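Local atomic coordinates of aspartate aminotransferase (Giardia lamblia, PDB entry 3MEB), a protein that probably catalyses the reversible, pyridoxal phosphate-dependent transfer of an amino group between L-aspartate and 2-oxoglutarate, giving oxaloacetate and L-glutamate, as a homodimer. Residues C123-E137 / M314-A326. Residues are numbered along the deposited sequence; the frame is centred on the assembly and turned at random.
Sequences CQSLSGTGSLHIGFE and MTLQIRKTWSMSA. With SO4 (sulfate ion), chain E; EDO (1,2-ethanediol), chain L.
The first torsions of Leu126 and Trp322 turn the two side chains toward each other. Leu126 places CG beside its backbone N (chi1 -74°), while Trp322 CG lies between its own backbone N and carbonyl carbon (chi1 62°). The contact belongs to the large domain of a class I aminotransferase. It joins strand 120-125, at the edge of the central sheet within this chain, and the helix after it to the end of helix 300-319 and the loop beyond. Leu126 CD1 lies over one indole face as a CH-pi contact, 3.3 Å from the centroid of the six-membered ring of Trp322. Ser125 OG and Gly130 O approach the ring edge in its plane. Trp322 NE1 donates to Ser325 OG at 3.1 Å, which helps fix the rotation of the ring. Ile134 CG1 touches Trp322 CH2, and Ile134 CD1 packs crosswise on Ile318 CG1 at 3.6 Å. Cys123 SG rests against Thr315 CG2 and Ile318 CD1. Next along the strand, a water joins Gln124 NE2, Ser125 O and Ala326 N. A sulfate, probably from the crystallisation liquor, takes a bond from Thr129 N and a weak one from Gly128 N; both residues belong to the pyridoxal phosphate pocket. Glu137 OE1 forms a salt bridge with Lys164 of the second subunit. Gln317 NE2 spends both protons here: one goes in plane to a lone pair of Ile134 O at 2.9 Å, the other to Glu137 OE1 at 2.8 Å, from above the carboxylate plane.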
ATOM      1  N   CYS A 123       1.136  -6.560  12.691  1.00  2.00           N
ATOM      2  CA  CYS A 123       1.290  -6.726  11.242  1.00  2.00           C
ATOM      3  C   CYS A 123       1.636  -5.382  10.624  1.00  2.00           C
ATOM      4  O   CYS A 123       0.906  -4.403  10.816  1.00  2.00           O
ATOM      5  CB  CYS A 123      -0.011  -7.274  10.626  1.00  2.00           C
ATOM      6  SG  CYS A 123      -0.053  -7.568   8.861  1.00  2.33           S
ATOM      7  N   GLN A 124       2.745  -5.346   9.893  1.00  2.00           N
ATOM      8  CA  GLN A 124       3.100  -4.182   9.126  1.00  2.00           C
ATOM      9  C   GLN A 124       1.975  -3.778   8.214  1.00  2.12           C
ATOM     10  O   GLN A 124       1.276  -4.632   7.636  1.00  2.00           O
ATOM     11  CB  GLN A 124       4.339  -4.440   8.254  1.00  2.00           C
ATOM     12  CG  GLN A 124       4.868  -3.195   7.585  1.00  3.78           C
ATOM     13  CD  GLN A 124       6.200  -3.431   6.904  1.00  2.00           C
ATOM     14  OE1 GLN A 124       6.962  -4.303   7.324  1.00  3.30           O
ATOM     15  NE2 GLN A 124       6.444  -2.727   5.809  1.00  2.96           N
ATOM     16  N   SER A 125       1.793  -2.477   8.091  1.00  2.00           N
ATOM     17  CA  SER A 125       0.835  -1.967   7.131  1.00  2.27           C
ATOM     18  C   SER A 125       1.324  -0.691   6.499  1.00  2.19           C
ATOM     19  O   SER A 125       2.426  -0.264   6.775  1.00  2.00           O
ATOM     20  CB  SER A 125      -0.552  -1.810   7.753  1.00  2.00           C
ATOM     21  OG  SER A 125      -1.491  -1.571   6.742  1.00  5.99           O
ATOM     22  N   LEU A 126       0.526  -0.117   5.597  1.00  2.47           N
ATOM     23  CA  LEU A 126       0.948   1.046   4.844  1.00  2.39           C
ATOM     24  C   LEU A 126       0.711   2.336   5.649  1.00  3.30           C
ATOM     25  O   LEU A 126      -0.272   3.064   5.445  1.00  2.64           O
ATOM     26  CB  LEU A 126       0.217   1.096   3.511  1.00  3.42           C
ATOM     27  CG  LEU A 126       0.726   0.066   2.517  1.00  4.08           C
ATOM     28  CD1 LEU A 126      -0.302   0.013   1.437  1.00  7.21           C
ATOM     29  CD2 LEU A 126       2.100   0.392   1.925  1.00  5.56           C
ATOM     30  N   SER A 127       1.632   2.576   6.576  1.00  2.69           N
ATOM     31  CA  SER A 127       1.580   3.687   7.515  1.00  2.45           C
ATOM     32  C   SER A 127       0.257   3.745   8.266  1.00  2.17           C
ATOM     33  O   SER A 127      -0.475   2.742   8.366  1.00  3.16           O
ATOM     34  CB  SER A 127       1.896   5.003   6.774  1.00  2.93           C
ATOM     35  OG  SER A 127       2.327   6.013   7.667  1.00  4.86           O
ATOM     36  N   GLY A 128      -0.064   4.925   8.777  1.00  2.00           N
ATOM     37  CA  GLY A 128      -1.268   5.101   9.554  1.00  2.03           C
ATOM     38  C   GLY A 128      -2.535   4.742   8.811  1.00  2.00           C
ATOM     39  O   GLY A 128      -3.419   4.068   9.350  1.00  2.00           O
ATOM     40  N   THR A 129      -2.654   5.290   7.610  1.00  2.39           N
ATOM     41  CA  THR A 129      -3.869   5.129   6.822  1.00  2.00           C
ATOM     42  C   THR A 129      -4.120   3.668   6.528  1.00  2.00           C
ATOM     43  O   THR A 129      -5.266   3.200   6.654  1.00  2.00           O
ATOM     44  CB  THR A 129      -3.865   5.996   5.519  1.00  2.01           C
ATOM     45  OG1 THR A 129      -3.696   7.387   5.864  1.00  2.57           O
ATOM     46  CG2 THR A 129      -5.187   5.828   4.744  1.00  2.00           C
ATOM     47  N   GLY A 130      -3.074   2.971   6.075  1.00  2.00           N
ATOM     48  CA  GLY A 130      -3.190   1.565   5.690  1.00  2.00           C
ATOM     49  C   GLY A 130      -3.438   0.695   6.913  1.00  2.00           C
ATOM     50  O   GLY A 130      -4.097  -0.343   6.828  1.00  2.00           O
ATOM     51  N   SER A 131      -2.915   1.140   8.054  1.00  2.00           N
ATOM     52  CA  SER A 131      -3.162   0.439   9.332  1.00  2.00           C
ATOM     53  C   SER A 131      -4.637   0.605   9.735  1.00  2.00           C
ATOM     54  O   SER A 131      -5.282  -0.375  10.101  1.00  2.41           O
ATOM     55  CB  SER A 131      -2.185   0.915  10.396  1.00  2.00           C
ATOM     56  OG  SER A 131      -0.844   0.628  10.043  1.00  2.00           O
ATOM     57  N   LEU A 132      -5.199   1.811   9.567  1.00  2.00           N
ATOM     58  CA  LEU A 132      -6.622   2.060   9.860  1.00  2.00           C
ATOM     59  C   LEU A 132      -7.516   1.284   8.943  1.00  2.00           C
ATOM     60  O   LEU A 132      -8.490   0.709   9.389  1.00  2.44           O
ATOM     61  CB  LEU A 132      -6.975   3.553   9.717  1.00  2.00           C
ATOM     62  CG  LEU A 132      -6.304   4.528  10.705  1.00  2.23           C
ATOM     63  CD1 LEU A 132      -6.232   5.939  10.121  1.00  2.00           C
ATOM     64  CD2 LEU A 132      -7.014   4.497  12.129  1.00  2.47           C
ATOM     65  N   HIS A 133      -7.248   1.351   7.645  1.00  2.00           N
ATOM     66  CA  HIS A 133      -7.996   0.551   6.700  1.00  2.00           C
ATOM     67  C   HIS A 133      -8.108  -0.923   7.138  1.00  2.00           C
ATOM     68  O   HIS A 133      -9.216  -1.446   7.275  1.00  2.00           O
ATOM     69  CB  HIS A 133      -7.451   0.658   5.267  1.00  2.00           C
ATOM     70  CG  HIS A 133      -8.098  -0.295   4.319  1.00  2.00           C
ATOM     71  ND1 HIS A 133      -9.415  -0.173   3.920  1.00  2.00           N
ATOM     72  CD2 HIS A 133      -7.621  -1.407   3.713  1.00  2.00           C
ATOM     73  CE1 HIS A 133      -9.721  -1.177   3.117  1.00  2.00           C
ATOM     74  NE2 HIS A 133      -8.653  -1.945   2.981  1.00  2.00           N
ATOM     75  N   ILE A 134      -6.963  -1.560   7.327  1.00  2.00           N
ATOM     76  CA  ILE A 134      -6.915  -2.999   7.624  1.00  2.00           C
ATOM     77  C   ILE A 134      -7.526  -3.301   8.997  1.00  2.00           C
ATOM     78  O   ILE A 134      -8.239  -4.307   9.154  1.00  2.00           O
ATOM     79  CB  ILE A 134      -5.474  -3.572   7.528  1.00  2.00           C
ATOM     80  CG1 ILE A 134      -4.997  -3.533   6.072  1.00  2.00           C
ATOM     81  CG2 ILE A 134      -5.418  -5.034   8.056  1.00  2.00           C
ATOM     82  CD1 ILE A 134      -5.780  -4.471   5.120  1.00  2.00           C
ATOM     83  N   GLY A 135      -7.305  -2.399   9.950  1.00  2.00           N
ATOM     84  CA  GLY A 135      -7.840  -2.564  11.291  1.00  2.00           C
ATOM     85  C   GLY A 135      -9.359  -2.348  11.338  1.00  2.00           C
ATOM     86  O   GLY A 135     -10.096  -3.142  11.950  1.00  2.00           O
ATOM     87  N   PHE A 136      -9.848  -1.340  10.617  1.00  2.00           N
ATOM     88  CA  PHE A 136     -11.313  -1.141  10.462  1.00  2.00           C
ATOM     89  C   PHE A 136     -11.989  -2.375   9.835  1.00  2.00           C
ATOM     90  O   PHE A 136     -13.044  -2.871  10.316  1.00  2.45           O
ATOM     91  CB  PHE A 136     -11.600   0.092   9.601  1.00  2.00           C
ATOM     92  CG  PHE A 136     -11.401   1.413  10.293  1.00  2.18           C
ATOM     93  CD1 PHE A 136     -10.661   1.533  11.466  1.00  5.94           C
ATOM     94  CD2 PHE A 136     -11.924   2.574   9.727  1.00  3.19           C
ATOM     95  CE1 PHE A 136     -10.459   2.782  12.054  1.00  4.84           C
ATOM     96  CE2 PHE A 136     -11.712   3.808  10.314  1.00  3.39           C
ATOM     97  CZ  PHE A 136     -10.985   3.910  11.467  1.00  3.47           C
ATOM     98  N   GLU A 137     -11.414  -2.859   8.738  1.00  2.00           N
ATOM     99  CA  GLU A 137     -11.930  -4.027   8.062  1.00  2.00           C
ATOM    100  C   GLU A 137     -11.804  -5.271   8.944  1.00  2.00           C
ATOM    101  O   GLU A 137     -12.712  -6.108   8.981  1.00  2.00           O
ATOM    102  CB  GLU A 137     -11.202  -4.265   6.732  1.00  2.13           C
ATOM    103  CG  GLU A 137     -11.604  -5.538   6.015  1.00  2.00           C
ATOM    104  CD  GLU A 137     -10.778  -5.783   4.768  1.00  2.00           C
ATOM    105  OE1 GLU A 137      -9.512  -5.670   4.806  1.00  2.00           O
ATOM    106  OE2 GLU A 137     -11.395  -6.139   3.748  1.00  2.90           O
ATOM    107  N   MET A 314      -5.219 -10.581   9.362  1.00  2.05           N
ATOM    108  CA  MET A 314      -4.723  -9.289   8.797  1.00  2.34           C
ATOM    109  C   MET A 314      -3.955  -9.516   7.488  1.00  2.00           C
ATOM    110  O   MET A 314      -4.135  -8.782   6.502  1.00  2.00           O
ATOM    111  CB  MET A 314      -3.839  -8.541   9.809  1.00  2.00           C
ATOM    112  CG  MET A 314      -4.618  -8.063  11.017  1.00  2.87           C
ATOM    113  SD  MET A 314      -3.674  -7.135  12.232  1.00  4.91           S
ATOM    114  CE  MET A 314      -3.103  -8.401  13.311  1.00  4.84           C
ATOM    115  N   THR A 315      -3.097 -10.532   7.472  1.00  2.18           N
ATOM    116  CA  THR A 315      -2.238 -10.766   6.293  1.00  2.35           C
ATOM    117  C   THR A 315      -3.045 -11.299   5.118  1.00  2.30           C
ATOM    118  O   THR A 315      -2.714 -11.052   3.944  1.00  2.00           O
ATOM    119  CB  THR A 315      -1.021 -11.650   6.610  1.00  3.04           C
ATOM    120  OG1 THR A 315      -1.439 -12.940   7.065  1.00  2.49           O
ATOM    121  CG2 THR A 315      -0.089 -10.941   7.673  1.00  2.00           C
ATOM    122  N   LEU A 316      -4.133 -11.994   5.410  1.00  2.00           N
ATOM    123  CA  LEU A 316      -5.021 -12.437   4.349  1.00  2.00           C
ATOM    124  C   LEU A 316      -5.714 -11.195   3.744  1.00  2.00           C
ATOM    125  O   LEU A 316      -5.791 -11.052   2.539  1.00  2.00           O
ATOM    126  CB  LEU A 316      -6.044 -13.431   4.875  1.00  2.00           C
ATOM    127  CG  LEU A 316      -7.105 -13.852   3.888  1.00  2.72           C
ATOM    128  CD1 LEU A 316      -6.546 -14.388   2.554  1.00  2.00           C
ATOM    129  CD2 LEU A 316      -8.031 -14.829   4.622  1.00  2.00           C
ATOM    130  N   GLN A 317      -6.162 -10.271   4.608  1.00  2.00           N
ATOM    131  CA  GLN A 317      -6.753  -9.017   4.117  1.00  2.00           C
ATOM    132  C   GLN A 317      -5.803  -8.286   3.203  1.00  2.00           C
ATOM    133  O   GLN A 317      -6.163  -7.875   2.077  1.00  2.00           O
ATOM    134  CB  GLN A 317      -7.139  -8.109   5.287  1.00  2.00           C
ATOM    135  CG  GLN A 317      -8.343  -8.621   6.121  1.00  2.00           C
ATOM    136  CD  GLN A 317      -8.417  -7.869   7.397  1.00  4.80           C
ATOM    137  OE1 GLN A 317      -8.315  -8.445   8.504  1.00  7.14           O
ATOM    138  NE2 GLN A 317      -8.514  -6.549   7.280  1.00  3.04           N
ATOM    139  N   ILE A 318      -4.568  -8.155   3.674  1.00  2.00           N
ATOM    140  CA  ILE A 318      -3.552  -7.433   2.940  1.00  2.00           C
ATOM    141  C   ILE A 318      -3.238  -8.103   1.588  1.00  2.00           C
ATOM    142  O   ILE A 318      -3.103  -7.425   0.576  1.00  2.00           O
ATOM    143  CB  ILE A 318      -2.310  -7.259   3.820  1.00  2.00           C
ATOM    144  CG1 ILE A 318      -2.591  -6.136   4.832  1.00  2.00           C
ATOM    145  CG2 ILE A 318      -1.039  -6.931   3.001  1.00  2.00           C
ATOM    146  CD1 ILE A 318      -1.497  -6.017   5.936  1.00  2.00           C
ATOM    147  N   ARG A 319      -3.182  -9.438   1.607  1.00  2.00           N
ATOM    148  CA  ARG A 319      -2.912 -10.245   0.402  1.00  2.00           C
ATOM    149  C   ARG A 319      -3.829  -9.851  -0.726  1.00  2.00           C
ATOM    150  O   ARG A 319      -3.380  -9.718  -1.873  1.00  2.00           O
ATOM    151  CB  ARG A 319      -3.089 -11.741   0.682  1.00  2.00           C
ATOM    152  CG  ARG A 319      -2.789 -12.653  -0.492  1.00  2.00           C
ATOM    153  CD  ARG A 319      -1.445 -12.370  -1.188  1.00  2.48           C
ATOM    154  NE  ARG A 319      -0.984 -13.559  -1.909  1.00  3.31           N
ATOM    155  CZ  ARG A 319      -0.187 -13.556  -2.976  1.00  6.37           C
ATOM    156  NH1 ARG A 319       0.265 -12.414  -3.534  1.00  6.26           N
ATOM    157  NH2 ARG A 319       0.164 -14.722  -3.505  1.00  6.74           N
ATOM    158  N   LYS A 320      -5.111  -9.671  -0.388  1.00  2.00           N
ATOM    159  CA  LYS A 320      -6.150  -9.280  -1.327  1.00  2.00           C
ATOM    160  C   LYS A 320      -6.197  -7.804  -1.707  1.00  2.00           C
ATOM    161  O   LYS A 320      -6.966  -7.424  -2.605  1.00  2.30           O
ATOM    162  CB  LYS A 320      -7.516  -9.652  -0.772  1.00  2.00           C
ATOM    163  CG  LYS A 320      -7.640 -11.075  -0.417  1.00  3.56           C
ATOM    164  CD  LYS A 320      -9.057 -11.343   0.115  1.00  5.47           C
ATOM    165  CE  LYS A 320      -9.036 -11.879   1.483  1.00  6.65           C
ATOM    166  NZ  LYS A 320     -10.337 -12.453   1.824  1.00  5.87           N
ATOM    167  N   THR A 321      -5.326  -7.002  -1.110  1.00  2.00           N
ATOM    168  CA  THR A 321      -5.356  -5.558  -1.253  1.00  2.00           C
ATOM    169  C   THR A 321      -4.106  -5.043  -1.914  1.00  2.00           C
ATOM    170  O   THR A 321      -4.197  -4.428  -2.976  1.00  2.00           O
ATOM    171  CB  THR A 321      -5.634  -4.857   0.124  1.00  2.00           C
ATOM    172  OG1 THR A 321      -6.654  -5.575   0.817  1.00  2.00           O
ATOM    173  CG2 THR A 321      -6.133  -3.437  -0.100  1.00  2.36           C
ATOM    174  N   TRP A 322      -2.949  -5.339  -1.325  1.00  2.00           N
ATOM    175  CA  TRP A 322      -1.656  -4.953  -1.879  1.00  2.00           C
ATOM    176  C   TRP A 322      -0.526  -5.998  -1.712  1.00  2.19           C
ATOM    177  O   TRP A 322       0.650  -5.670  -1.898  1.00  2.00           O
ATOM    178  CB  TRP A 322      -1.199  -3.596  -1.324  1.00  2.04           C
ATOM    179  CG  TRP A 322      -0.993  -3.529   0.103  1.00  2.00           C
ATOM    180  CD1 TRP A 322       0.070  -3.992   0.785  1.00  2.00           C
ATOM    181  CD2 TRP A 322      -1.858  -2.895   1.076  1.00  2.01           C
ATOM    182  NE1 TRP A 322      -0.062  -3.718   2.130  1.00  3.09           N
ATOM    183  CE2 TRP A 322      -1.251  -3.064   2.338  1.00  2.48           C
ATOM    184  CE3 TRP A 322      -3.096  -2.244   1.003  1.00  2.00           C
ATOM    185  CZ2 TRP A 322      -1.819  -2.568   3.502  1.00  2.36           C
ATOM    186  CZ3 TRP A 322      -3.657  -1.763   2.153  1.00  2.00           C
ATOM    187  CH2 TRP A 322      -3.038  -1.946   3.394  1.00  2.00           C
ATOM    188  N   SER A 323      -0.925  -7.246  -1.436  1.00  2.24           N
ATOM    189  CA  SER A 323      -0.074  -8.427  -1.342  1.00  2.53           C
ATOM    190  C   SER A 323       0.778  -8.504  -0.087  1.00  3.11           C
ATOM    191  O   SER A 323       0.514  -9.341   0.807  1.00  2.90           O
ATOM    192  CB  SER A 323       0.742  -8.649  -2.610  1.00  2.37           C
ATOM    193  OG  SER A 323       1.107 -10.007  -2.652  1.00  2.00           O
ATOM    194  N   MET A 324       1.771  -7.619   0.013  1.00  2.77           N
ATOM    195  CA  MET A 324       2.427  -7.394   1.308  1.00  3.05           C
ATOM    196  C   MET A 324       3.015  -5.985   1.283  1.00  2.42           C
ATOM    197  O   MET A 324       2.909  -5.283   0.248  1.00  2.79           O
ATOM    198  CB  MET A 324       3.436  -8.486   1.650  1.00  2.96           C
ATOM    199  CG  MET A 324       4.738  -8.362   0.960  1.00  4.30           C
ATOM    200  SD  MET A 324       4.644  -8.447  -0.814  1.00  7.60           S
ATOM    201  CE  MET A 324       4.380 -10.243  -1.052  1.00  4.26           C
ATOM    202  N   SER A 325       3.602  -5.564   2.396  1.00  2.23           N
ATOM    203  CA  SER A 325       3.823  -4.148   2.642  1.00  2.00           C
ATOM    204  C   SER A 325       5.236  -3.742   2.175  1.00  2.45           C
ATOM    205  O   SER A 325       5.983  -4.580   1.635  1.00  2.96           O
ATOM    206  CB  SER A 325       3.472  -3.814   4.104  1.00  2.25           C
ATOM    207  OG  SER A 325       2.046  -3.941   4.332  1.00  2.35           O
ATOM    208  N   ALA A 326       5.562  -2.465   2.278  1.00  2.00           N
ATOM    209  CA  ALA A 326       6.710  -1.909   1.585  1.00  2.48           C
ATOM    210  C   ALA A 326       7.984  -1.907   2.436  1.00  2.55           C
ATOM    211  O   ALA A 326       7.990  -1.444   3.566  1.00  2.69           O
ATOM    212  CB  ALA A 326       6.404  -0.499   1.092  1.00  2.00           C
TER
HETATM  213  S   SO4 E 500      -0.135   8.382   7.243  0.75 12.73           S
HETATM  214  O1  SO4 E 500       0.043   7.844   8.571  0.75 12.76           O
HETATM  215  O2  SO4 E 500      -0.820   9.645   7.393  0.75 14.33           O
HETATM  216  O3  SO4 E 500       1.157   8.663   6.621  0.75 11.53           O
HETATM  217  O4  SO4 E 500      -0.972   7.507   6.447  0.75  8.92           O
HETATM  218  C1  EDO L 507       3.223 -11.814  -5.536  1.00 22.32           C
HETATM  219  O1  EDO L 507       2.586 -10.718  -4.843  1.00 22.96           O
HETATM  220  C2  EDO L 507       3.294 -13.098  -4.734  1.00 20.74           C
HETATM  221  O2  EDO L 507       2.207 -13.975  -5.072  1.00 18.63           O
HETATM  222  O   HOH W   1       4.602  -0.493   4.715  1.00  2.00           O
HETATM  223  O   HOH W   2       2.046  -6.302   5.736  1.00  3.33           O